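DUF1254 domain-containing protein (PDB 3U07) is of unknown function but carries DUF1254 and DUF1214 regions and is probably exported. Local coordinates at residues A[87-92]-A[136-141]; A[93-98]-A[189-194]; A[326-331]-A[406-411]; A[334-339]-A[382-387]. The protein carries 2 engineered substitutions. One frame throughout, in Å; residues are numbered along the deposited sequence.

How the interactions relate
From the N terminus, 87-92 comes first and 93-98 follows directly. Interaction 1 closes at 136-141 and interaction 2 later, at 189-194, so the two cross. They touch: strand 96-100 lies between 134-140 and 187-190 in one mixed sheet, and interaction 1 joins that sheet to strand 82-90 of a second sheet. Interaction 3 ties 326-331, in the loop before strand 334-340, to 406-411 at the start of strand 408-417. Interaction 4 is nested inside the loop that interaction 3 closes and pairs strands 334-340 and 382-388 of a mixed sheet. These two also touch, through Y335, in the DUF1214 range. The centres of interactions 1 and 3 are about 43 Å apart, on opposite sides of the chain's centre.

Interaction 1 (A[87-92]-A[136-141]); sequences GWLDVA and FMFAAQ
V91 packs against the backbone and side chains of F138 and A140. Its CB stands 4.1 Å from F138 O, and from there the two methyls part. With chi1 at -56°, they fork along the partner strand. CG1 goes to F138, 3.4 Å from the carbonyl O, with F138 CB a little farther off. CG2 turns the other way and meets A140, 3.7 Å from its N and 4.1 Å from its CB. L89 adds the second apolar contact. Its methyl CD2 lies over one face of the F138 ring, 4.0 Å from the centroid and 19° off the ring normal, offset toward the rim. This is a CH-pi contact, and the two side chains cross at about a right angle. The contact joins the end of strand 82-90 and the residue just past it, V91, to strand 134-140. The first strand belongs to an antiparallel sheet, the second to a mixed sheet. V96 of strand 96-100 also packs on L89 and V91. A water donates to V91 O (2.7 Å) and accepts from A140 N (2.9 Å). The direct contact is thus apolar and buried, and one water bridges the two backbones.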
# COMPACT_ATOMS: atom_id res chain seq x y z
N GLY A 87 10.31 6.07 -1.87
CA GLY A 87 11.70 5.72 -1.96
C GLY A 87 11.91 4.28 -1.56
O GLY A 87 10.96 3.56 -1.23
N TRP A 88 13.17 3.85 -1.60
CA TRP A 88 13.55 2.51 -1.22
C TRP A 88 14.72 2.61 -0.26
O TRP A 88 15.71 3.27 -0.55
CB TRP A 88 13.97 1.69 -2.45
CG TRP A 88 12.85 1.37 -3.38
CD1 TRP A 88 12.41 2.12 -4.43
CD2 TRP A 88 12.01 0.21 -3.33
NE1 TRP A 88 11.35 1.50 -5.04
CE2 TRP A 88 11.08 0.32 -4.39
CE3 TRP A 88 11.96 -0.92 -2.50
CZ2 TRP A 88 10.11 -0.65 -4.64
CZ3 TRP A 88 10.99 -1.89 -2.75
CH2 TRP A 88 10.08 -1.75 -3.82
N LEU A 89 14.58 1.96 0.89
CA LEU A 89 15.63 1.95 1.89
C LEU A 89 16.49 0.73 1.64
O LEU A 89 16.01 -0.29 1.13
CB LEU A 89 15.01 1.83 3.29
CG LEU A 89 14.70 3.05 4.17
CD1 LEU A 89 14.37 4.27 3.34
CD2 LEU A 89 13.57 2.69 5.11
N ASP A 90 17.77 0.83 1.99
CA ASP A 90 18.69 -0.30 1.86
C ASP A 90 19.47 -0.28 3.16
O ASP A 90 20.26 0.63 3.39
CB ASP A 90 19.64 -0.15 0.68
CG ASP A 90 20.72 -1.23 0.65
OD1 ASP A 90 20.54 -2.28 1.30
OD2 ASP A 90 21.75 -1.02 -0.01
N VAL A 91 19.23 -1.28 4.01
CA VAL A 91 19.90 -1.34 5.30
C VAL A 91 20.97 -2.43 5.36
O VAL A 91 21.46 -2.77 6.44
CB VAL A 91 18.87 -1.59 6.43
CG1 VAL A 91 17.79 -0.50 6.40
CG2 VAL A 91 18.23 -2.96 6.26
N ALA A 92 21.34 -2.97 4.20
CA ALA A 92 22.35 -4.03 4.13
C ALA A 92 23.68 -3.66 4.80
O ALA A 92 24.17 -4.39 5.65
CB ALA A 92 22.60 -4.43 2.68
N PHE A 136 13.17 7.73 13.07
CA PHE A 136 12.84 6.31 12.98
C PHE A 136 13.96 5.55 12.30
O PHE A 136 14.27 5.77 11.13
CB PHE A 136 11.51 6.16 12.24
CG PHE A 136 10.39 6.96 12.86
CD1 PHE A 136 9.81 6.54 14.05
CD2 PHE A 136 9.96 8.15 12.29
CE1 PHE A 136 8.80 7.29 14.66
CE2 PHE A 136 8.95 8.91 12.90
CZ PHE A 136 8.37 8.48 14.08
N MSE A 137 14.57 4.64 13.05
CA MSE A 137 15.67 3.87 12.52
C MSE A 137 15.25 2.48 12.07
O MSE A 137 14.59 1.75 12.80
CB MSE A 137 16.79 3.75 13.57
CG MSE A 137 18.08 3.14 13.04
SE MSE A 137 19.55 3.12 14.34
CE MSE A 137 19.21 1.39 15.07
N PHE A 138 15.64 2.14 10.84
CA PHE A 138 15.35 0.84 10.27
C PHE A 138 16.67 0.10 10.21
O PHE A 138 17.65 0.59 9.63
CB PHE A 138 14.77 1.01 8.86
CG PHE A 138 13.46 1.72 8.85
CD1 PHE A 138 13.41 3.10 9.02
CD2 PHE A 138 12.27 1.00 8.74
CE1 PHE A 138 12.18 3.76 9.09
CE2 PHE A 138 11.04 1.65 8.81
CZ PHE A 138 10.99 3.03 8.99
N ALA A 139 16.71 -1.08 10.81
CA ALA A 139 17.93 -1.87 10.82
C ALA A 139 17.64 -3.30 10.44
O ALA A 139 16.53 -3.80 10.66
CB ALA A 139 18.58 -1.82 12.21
N ALA A 140 18.65 -3.94 9.85
CA ALA A 140 18.50 -5.30 9.47
C ALA A 140 18.30 -6.04 10.75
O ALA A 140 18.80 -5.66 11.84
CB ALA A 140 19.70 -5.86 8.74
N GLN A 141 17.54 -7.07 10.60
CA GLN A 141 17.23 -7.89 11.71
C GLN A 141 18.44 -8.37 12.51
O GLN A 141 18.34 -8.43 13.73
CB GLN A 141 16.37 -9.00 11.17
CG GLN A 141 15.85 -9.88 12.25
CD GLN A 141 14.85 -9.17 13.16
OE1 GLN A 141 15.18 -8.73 14.25
NE2 GLN A 141 13.62 -9.06 12.69
O HOH W 1 21.17 -2.66 9.16

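Interaction 2 (A[93-98]-A[189-194])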
# COMPACT_ATOMS: atom_id res chain seq x y z
N ALA A 93 24.25 -2.53 4.40
CA ALA A 93 25.54 -2.10 4.94
C ALA A 93 25.44 -1.60 6.37
O ALA A 93 26.32 -1.85 7.18
CB ALA A 93 26.16 -1.02 4.05
N GLU A 94 24.35 -0.91 6.67
CA GLU A 94 24.14 -0.36 8.00
C GLU A 94 22.70 0.16 8.11
O GLU A 94 22.00 0.28 7.11
CB GLU A 94 25.12 0.79 8.24
CG GLU A 94 24.95 1.93 7.24
CD GLU A 94 25.83 3.12 7.56
OE1 GLU A 94 25.90 3.49 8.75
OE2 GLU A 94 26.44 3.68 6.63
N PRO A 95 22.26 0.48 9.34
CA PRO A 95 20.90 0.99 9.55
C PRO A 95 20.68 2.32 8.86
O PRO A 95 21.63 3.02 8.49
CB PRO A 95 20.81 1.12 11.07
CG PRO A 95 21.70 0.02 11.55
CD PRO A 95 22.90 0.17 10.63
N VAL A 96 19.41 2.68 8.70
CA VAL A 96 19.04 3.93 8.06
C VAL A 96 17.97 4.59 8.91
O VAL A 96 17.08 3.93 9.45
CB VAL A 96 18.49 3.69 6.63
CG1 VAL A 96 17.29 2.78 6.69
CG2 VAL A 96 18.13 5.01 5.97
N ILE A 97 18.07 5.91 9.03
CA ILE A 97 17.13 6.66 9.83
C ILE A 97 16.29 7.61 9.00
O ILE A 97 16.80 8.41 8.21
CB ILE A 97 17.91 7.46 10.92
CG1 ILE A 97 18.56 6.48 11.89
CG2 ILE A 97 16.97 8.42 11.64
CD1 ILE A 97 19.62 7.10 12.78
N VAL A 98 14.98 7.50 9.15
CA VAL A 98 14.06 8.36 8.45
C VAL A 98 13.63 9.41 9.45
O VAL A 98 13.15 9.09 10.54
CB VAL A 98 12.83 7.57 7.94
CG1 VAL A 98 11.83 8.52 7.28
CG2 VAL A 98 13.28 6.50 6.95
N ARG A 189 18.75 9.22 6.14
CA ARG A 189 20.19 9.23 6.34
C ARG A 189 20.68 7.88 6.87
O ARG A 189 19.99 7.23 7.66
CB ARG A 189 20.58 10.31 7.36
CG ARG A 189 20.50 11.75 6.87
CD ARG A 189 20.75 12.71 8.02
NE ARG A 189 19.59 12.80 8.90
CZ ARG A 189 19.59 13.46 10.06
NH1 ARG A 189 20.69 14.08 10.46
NH2 ARG A 189 18.49 13.52 10.79
N THR A 190 21.86 7.46 6.44
CA THR A 190 22.43 6.22 6.94
C THR A 190 22.88 6.55 8.37
O THR A 190 23.10 7.71 8.70
CB THR A 190 23.68 5.78 6.14
OG1 THR A 190 24.64 6.84 6.12
CG2 THR A 190 23.29 5.41 4.72
N LEU A 191 23.01 5.52 9.20
CA LEU A 191 23.43 5.73 10.58
C LEU A 191 24.74 6.51 10.65
O LEU A 191 24.84 7.49 11.38
CB LEU A 191 23.60 4.37 11.28
CG LEU A 191 24.10 4.41 12.73
CD1 LEU A 191 23.17 5.28 13.59
CD2 LEU A 191 24.19 2.99 13.26
N SER A 192 25.73 6.09 9.87
CA SER A 192 27.02 6.77 9.87
C SER A 192 26.85 8.24 9.52
O SER A 192 27.40 9.11 10.20
CB SER A 192 28.00 6.09 8.91
OG SER A 192 27.50 6.08 7.59
N GLU A 193 26.10 8.52 8.46
CA GLU A 193 25.86 9.91 8.05
C GLU A 193 25.18 10.65 9.20
O GLU A 193 25.53 11.78 9.52
CB GLU A 193 24.94 9.97 6.82
CG GLU A 193 24.74 11.38 6.27
CD GLU A 193 23.80 11.43 5.07
OE1 GLU A 193 23.72 10.43 4.32
OE2 GLU A 193 23.16 12.48 4.86
N TYR A 194 24.21 9.99 9.82
CA TYR A 194 23.46 10.55 10.94
C TYR A 194 24.39 10.91 12.09
O TYR A 194 24.22 11.94 12.74
CB TYR A 194 22.43 9.53 11.42
CG TYR A 194 21.48 10.00 12.50
CD1 TYR A 194 20.32 10.69 12.17
CD2 TYR A 194 21.72 9.70 13.84
CE1 TYR A 194 19.40 11.06 13.15
CE2 TYR A 194 20.81 10.06 14.83
CZ TYR A 194 19.65 10.74 14.48
OH TYR A 194 18.75 11.08 15.45
O HOH W 2 17.27 11.08 8.38
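I97 and Y194 meet where an antiparallel strand pair runs into a helix N-terminus. Strand 187-190 flanks strand 96-100 at the border of a mixed sheet, and T190 is the N-cap of helix 191-195. The I97 side chain stands at about a right angle to the Y194 side chain. Its CD1 sits over the centre of one ring face, 3.5 Å from the centroid and 14° off the normal. This is a CH-pi contact. CG of Y194 is anti to its backbone N (chi1 -174°), which sets the ring face against I97 CD1. The Y194 hydroxyl bonds S150. L191 packs its CD1 on I97 CD1 and its CD2 on P95 CD. E94 reaches out with its chain extended beyond CG and crosses T190 at a slant. Its carboxylate grips the first turn of the helix with both oxygens. OE1 accepts from S192 N at 2.8 Å, and OE2 takes the S192 hydroxyl OG on its syn lone pair, also at 2.8 Å. T190 OG1 caps the same turn by accepting from E193 N. In the strand pair, I97 N donates to R189 O at 2.7 Å, and R189 N returns a bond to I97 O. The R189 guanidinium bonds S99 through NH2. Its NE donates to a water at 2.9 Å, and that water donates to I97 O.

Interaction 3 (A[326-331]-A[406-411])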
# COMPACT_ATOMS: atom_id res chain seq x y z
N GLN A 326 -27.79 -0.18 -12.40
CA GLN A 326 -27.41 0.51 -13.63
C GLN A 326 -26.02 1.10 -13.42
O GLN A 326 -25.68 1.55 -12.32
CB GLN A 326 -28.38 1.64 -13.96
CG GLN A 326 -29.79 1.20 -14.29
CD GLN A 326 -30.69 2.37 -14.68
OE1 GLN A 326 -31.35 2.34 -15.71
NE2 GLN A 326 -30.71 3.40 -13.84
N LYS A 327 -25.22 1.11 -14.48
CA LYS A 327 -23.88 1.66 -14.41
C LYS A 327 -23.94 3.14 -14.09
O LYS A 327 -24.77 3.87 -14.66
CB LYS A 327 -23.17 1.47 -15.76
CG LYS A 327 -21.77 2.03 -15.81
CD LYS A 327 -20.80 1.14 -15.05
CE LYS A 327 -19.47 1.84 -14.85
NZ LYS A 327 -19.62 3.01 -13.94
N LEU A 328 -23.09 3.60 -13.18
CA LEU A 328 -23.04 5.02 -12.83
C LEU A 328 -22.58 5.77 -14.08
O LEU A 328 -21.55 5.41 -14.67
CB LEU A 328 -22.05 5.26 -11.69
CG LEU A 328 -22.45 4.66 -10.35
CD1 LEU A 328 -21.29 4.78 -9.37
CD2 LEU A 328 -23.70 5.36 -9.83
N ASP A 329 -23.32 6.79 -14.47
CA ASP A 329 -23.01 7.56 -15.68
C ASP A 329 -23.61 8.95 -15.58
O ASP A 329 -24.83 9.11 -15.65
CB ASP A 329 -23.59 6.82 -16.89
CG ASP A 329 -23.09 7.37 -18.21
OD1 ASP A 329 -22.82 8.58 -18.30
OD2 ASP A 329 -22.99 6.58 -19.17
N GLY A 330 -22.77 9.96 -15.43
CA GLY A 330 -23.25 11.33 -15.30
C GLY A 330 -23.99 11.93 -16.48
O GLY A 330 -24.63 12.96 -16.34
N SER A 331 -23.91 11.29 -17.65
CA SER A 331 -24.59 11.82 -18.82
C SER A 331 -26.06 11.38 -18.84
O SER A 331 -26.86 11.88 -19.63
CB SER A 331 -23.90 11.34 -20.11
OG SER A 331 -23.98 9.93 -20.25
N LYS A 406 -20.00 10.89 -18.35
CA LYS A 406 -19.61 9.57 -18.83
C LYS A 406 -19.66 8.57 -17.68
O LYS A 406 -19.93 8.94 -16.54
CB LYS A 406 -18.19 9.63 -19.39
CG LYS A 406 -17.17 10.24 -18.45
CD LYS A 406 -15.74 9.90 -18.86
CE LYS A 406 -14.72 10.61 -17.98
NZ LYS A 406 -13.32 10.25 -18.35
N PRO A 407 -19.42 7.28 -17.97
CA PRO A 407 -19.46 6.31 -16.88
C PRO A 407 -18.38 6.66 -15.85
O PRO A 407 -17.26 7.03 -16.22
CB PRO A 407 -19.17 4.99 -17.59
CG PRO A 407 -19.81 5.20 -18.93
CD PRO A 407 -19.35 6.61 -19.27
N PHE A 408 -18.71 6.56 -14.57
CA PHE A 408 -17.77 6.88 -13.51
C PHE A 408 -17.95 5.91 -12.36
O PHE A 408 -18.92 5.15 -12.32
CB PHE A 408 -18.01 8.30 -13.01
CG PHE A 408 -19.33 8.49 -12.30
CD1 PHE A 408 -19.44 8.30 -10.93
CD2 PHE A 408 -20.48 8.86 -13.02
CE1 PHE A 408 -20.66 8.48 -10.27
CE2 PHE A 408 -21.70 9.03 -12.37
CZ PHE A 408 -21.79 8.84 -10.99
N TYR A 409 -16.99 5.91 -11.44
CA TYR A 409 -17.11 5.08 -10.26
C TYR A 409 -16.66 5.93 -9.09
O TYR A 409 -15.96 6.93 -9.26
CB TYR A 409 -16.27 3.80 -10.35
CG TYR A 409 -14.79 3.98 -10.58
CD1 TYR A 409 -14.28 4.16 -11.86
CD2 TYR A 409 -13.89 3.92 -9.51
CE1 TYR A 409 -12.91 4.27 -12.08
CE2 TYR A 409 -12.52 4.04 -9.72
CZ TYR A 409 -12.04 4.21 -11.01
OH TYR A 409 -10.68 4.33 -11.23
N ALA A 410 -17.09 5.56 -7.89
CA ALA A 410 -16.74 6.31 -6.70
C ALA A 410 -15.95 5.42 -5.76
O ALA A 410 -16.28 4.25 -5.58
CB ALA A 410 -18.01 6.81 -6.01
N ILE A 411 -14.88 5.98 -5.19
CA ILE A 411 -14.04 5.26 -4.24
C ILE A 411 -14.16 5.93 -2.88
O ILE A 411 -13.86 7.11 -2.74
CB ILE A 411 -12.55 5.31 -4.64
CG1 ILE A 411 -12.31 4.48 -5.91
CG2 ILE A 411 -11.69 4.82 -3.48
CD1 ILE A 411 -12.52 2.99 -5.74
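L328 O is held by two donors, F408 N across the contact and K327 NZ of the preceding residue. F408 N donates to it at 3.1 Å. K327 NZ reaches the same oxygen in the carbonyl plane, on a lone pair. The lysine chain bends at chi2 (75°) and chi4 (67°) to fold back in this way. Its ammonium also forms a salt bridge with D320 and a hydrogen bond with N355. P407 CA adds a CA-H...O contact to L328 O. On the other side of the bridge, G330 N donates to K406 O at 3.2 Å. D329 and P407 thereby form a single backbone bridge, their CA atoms 4.0 Å apart. The loop between strands 315-319 and 334-340 is thus pinned to the start of strand 408-417, which runs through an antiparallel sheet of the DUF1214 region. D329 shapes the loop with an Asx turn. Its OD1 accepts from S331 N and from S331 OG, both on the same face of the carboxylate plane. The D329 side chain lies alongside the P407 ring and points the same way, with OD2 3.5 Å from P407 CG. F408 makes the apolar part of the contact. L328 CB lies over the centre of one ring face, 3.7 Å from the centroid and 13° off the normal, a CH-pi contact. The L328 and F408 side chains cross at about a right angle. G330 N meets the same ring at its edge, 3.4 Å from F408 CE2.

Interaction 4 (A[334-339]-A[382-387]); sequences DYVMRF and YYTIYM
The R338 guanidinium lies flat on the Y382 ring, planes 22° apart and centres 4.0 Å apart. NH2 lies over the ring toward its rim, and CZ stands over the face, a cation-pi contact as well. T384 OG1 lies at the guanidinium edge, and NH1 has a salt bridge with D378. The R338 side chain runs out extended through CG and CD, then bends at chi3 to lay the guanidinium on the ring. On F339, the Y383 CB covers one ring face toward the rim, while I385 CD1 comes to the edge. At the other end, the D334 carboxylate and Y386 ring planes stand 89° apart. Y386 OH donates to the anti lone pair of D334 OD2 at 2.7 Å. These residues belong to the two inner strands of a mixed sheet, whose N-to-C directions are 170° apart. Six backbone bonds join them, two at each of Y335-M387, M337-I385 and F339-Y383. F339, M337, I385 and M387 give one face a largely apolar character, while the face of R338, T384 and V336 is mixed. The backbone ladder thus holds the pair whichever face is considered.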
# COMPACT_ATOMS: atom_id res chain seq x y z
N ASP A 334 -28.65 12.15 -12.35
CA ASP A 334 -28.14 12.95 -11.26
C ASP A 334 -28.23 11.90 -10.15
O ASP A 334 -29.13 11.06 -10.17
CB ASP A 334 -29.06 14.12 -10.96
CG ASP A 334 -28.62 15.40 -11.63
OD1 ASP A 334 -27.83 15.34 -12.60
OD2 ASP A 334 -29.07 16.48 -11.19
N TYR A 335 -27.31 11.92 -9.19
CA TYR A 335 -27.38 10.93 -8.13
C TYR A 335 -27.32 11.56 -6.75
O TYR A 335 -26.90 12.71 -6.60
CB TYR A 335 -26.23 9.93 -8.26
CG TYR A 335 -26.17 9.22 -9.60
CD1 TYR A 335 -25.56 9.82 -10.70
CD2 TYR A 335 -26.73 7.95 -9.76
CE1 TYR A 335 -25.50 9.16 -11.93
CE2 TYR A 335 -26.68 7.30 -10.98
CZ TYR A 335 -26.06 7.90 -12.06
OH TYR A 335 -26.02 7.25 -13.27
N VAL A 336 -27.75 10.80 -5.75
CA VAL A 336 -27.70 11.27 -4.38
C VAL A 336 -27.27 10.12 -3.47
O VAL A 336 -27.66 8.97 -3.65
CB VAL A 336 -29.06 11.86 -3.92
CG1 VAL A 336 -30.12 10.78 -3.86
CG2 VAL A 336 -28.89 12.54 -2.57
N MSE A 337 -26.45 10.47 -2.48
CA MSE A 337 -25.91 9.53 -1.51
C MSE A 337 -26.20 10.10 -0.13
O MSE A 337 -25.78 11.21 0.17
CB MSE A 337 -24.40 9.46 -1.71
CG MSE A 337 -23.77 8.10 -1.63
SE MSE A 337 -21.88 8.28 -2.02
CE MSE A 337 -21.89 9.86 -3.10
N ARG A 338 -26.91 9.36 0.71
CA ARG A 338 -27.22 9.86 2.05
C ARG A 338 -26.90 8.76 3.06
O ARG A 338 -27.43 7.65 2.98
CB ARG A 338 -28.68 10.27 2.13
CG ARG A 338 -29.13 10.76 3.49
CD ARG A 338 -30.59 11.17 3.43
NE ARG A 338 -31.29 10.91 4.68
CZ ARG A 338 -31.23 11.68 5.76
NH1 ARG A 338 -30.50 12.78 5.75
NH2 ARG A 338 -31.91 11.33 6.85
N PHE A 339 -26.06 9.09 4.04
CA PHE A 339 -25.63 8.10 5.02
C PHE A 339 -25.09 8.70 6.32
O PHE A 339 -24.65 9.85 6.35
CB PHE A 339 -24.50 7.27 4.41
CG PHE A 339 -23.37 8.12 3.88
CD1 PHE A 339 -23.47 8.72 2.63
CD2 PHE A 339 -22.26 8.39 4.67
CE1 PHE A 339 -22.48 9.58 2.17
CE2 PHE A 339 -21.26 9.26 4.22
CZ PHE A 339 -21.37 9.86 2.96
N TYR A 382 -26.76 12.96 9.36
CA TYR A 382 -26.60 12.24 8.10
C TYR A 382 -25.86 13.15 7.14
O TYR A 382 -26.04 14.37 7.17
CB TYR A 382 -27.95 11.90 7.46
CG TYR A 382 -28.60 10.63 7.95
CD1 TYR A 382 -29.39 10.62 9.10
CD2 TYR A 382 -28.44 9.43 7.26
CE1 TYR A 382 -30.00 9.44 9.56
CE2 TYR A 382 -29.04 8.25 7.70
CZ TYR A 382 -29.82 8.26 8.85
OH TYR A 382 -30.42 7.11 9.29
N TYR A 383 -25.00 12.57 6.32
CA TYR A 383 -24.31 13.37 5.32
C TYR A 383 -25.10 13.08 4.05
O TYR A 383 -25.67 11.99 3.89
CB TYR A 383 -22.86 12.94 5.14
CG TYR A 383 -21.95 13.33 6.28
CD1 TYR A 383 -21.87 12.54 7.43
CD2 TYR A 383 -21.17 14.48 6.22
CE1 TYR A 383 -21.03 12.89 8.49
CE2 TYR A 383 -20.33 14.84 7.27
CZ TYR A 383 -20.26 14.04 8.40
OH TYR A 383 -19.44 14.38 9.44
N THR A 384 -25.16 14.05 3.16
CA THR A 384 -25.89 13.88 1.92
C THR A 384 -25.07 14.46 0.78
O THR A 384 -24.82 15.66 0.75
CB THR A 384 -27.25 14.61 1.95
OG1 THR A 384 -28.11 13.97 2.89
CG2 THR A 384 -27.90 14.58 0.58
N ILE A 385 -24.64 13.60 -0.13
CA ILE A 385 -23.86 14.05 -1.28
C ILE A 385 -24.75 14.05 -2.52
O ILE A 385 -25.37 13.04 -2.85
CB ILE A 385 -22.65 13.13 -1.54
CG1 ILE A 385 -21.68 13.19 -0.35
CG2 ILE A 385 -21.96 13.52 -2.85
CD1 ILE A 385 -20.47 12.29 -0.49
N TYR A 386 -24.83 15.19 -3.20
CA TYR A 386 -25.63 15.29 -4.42
C TYR A 386 -24.64 15.36 -5.57
O TYR A 386 -23.70 16.16 -5.54
CB TYR A 386 -26.52 16.53 -4.38
CG TYR A 386 -27.50 16.60 -5.53
CD1 TYR A 386 -27.09 17.01 -6.80
CD2 TYR A 386 -28.83 16.22 -5.37
CE1 TYR A 386 -27.97 17.04 -7.88
CE2 TYR A 386 -29.73 16.24 -6.44
CZ TYR A 386 -29.30 16.65 -7.70
OH TYR A 386 -30.17 16.67 -8.76
N MSE A 387 -24.85 14.52 -6.58
CA MSE A 387 -23.95 14.45 -7.74
C MSE A 387 -24.61 14.75 -9.08
O MSE A 387 -25.68 14.23 -9.38
CB MSE A 387 -23.30 13.06 -7.81
CG MSE A 387 -22.42 12.70 -6.62
SE MSE A 387 -22.08 10.80 -6.52
CE MSE A 387 -23.70 10.34 -5.59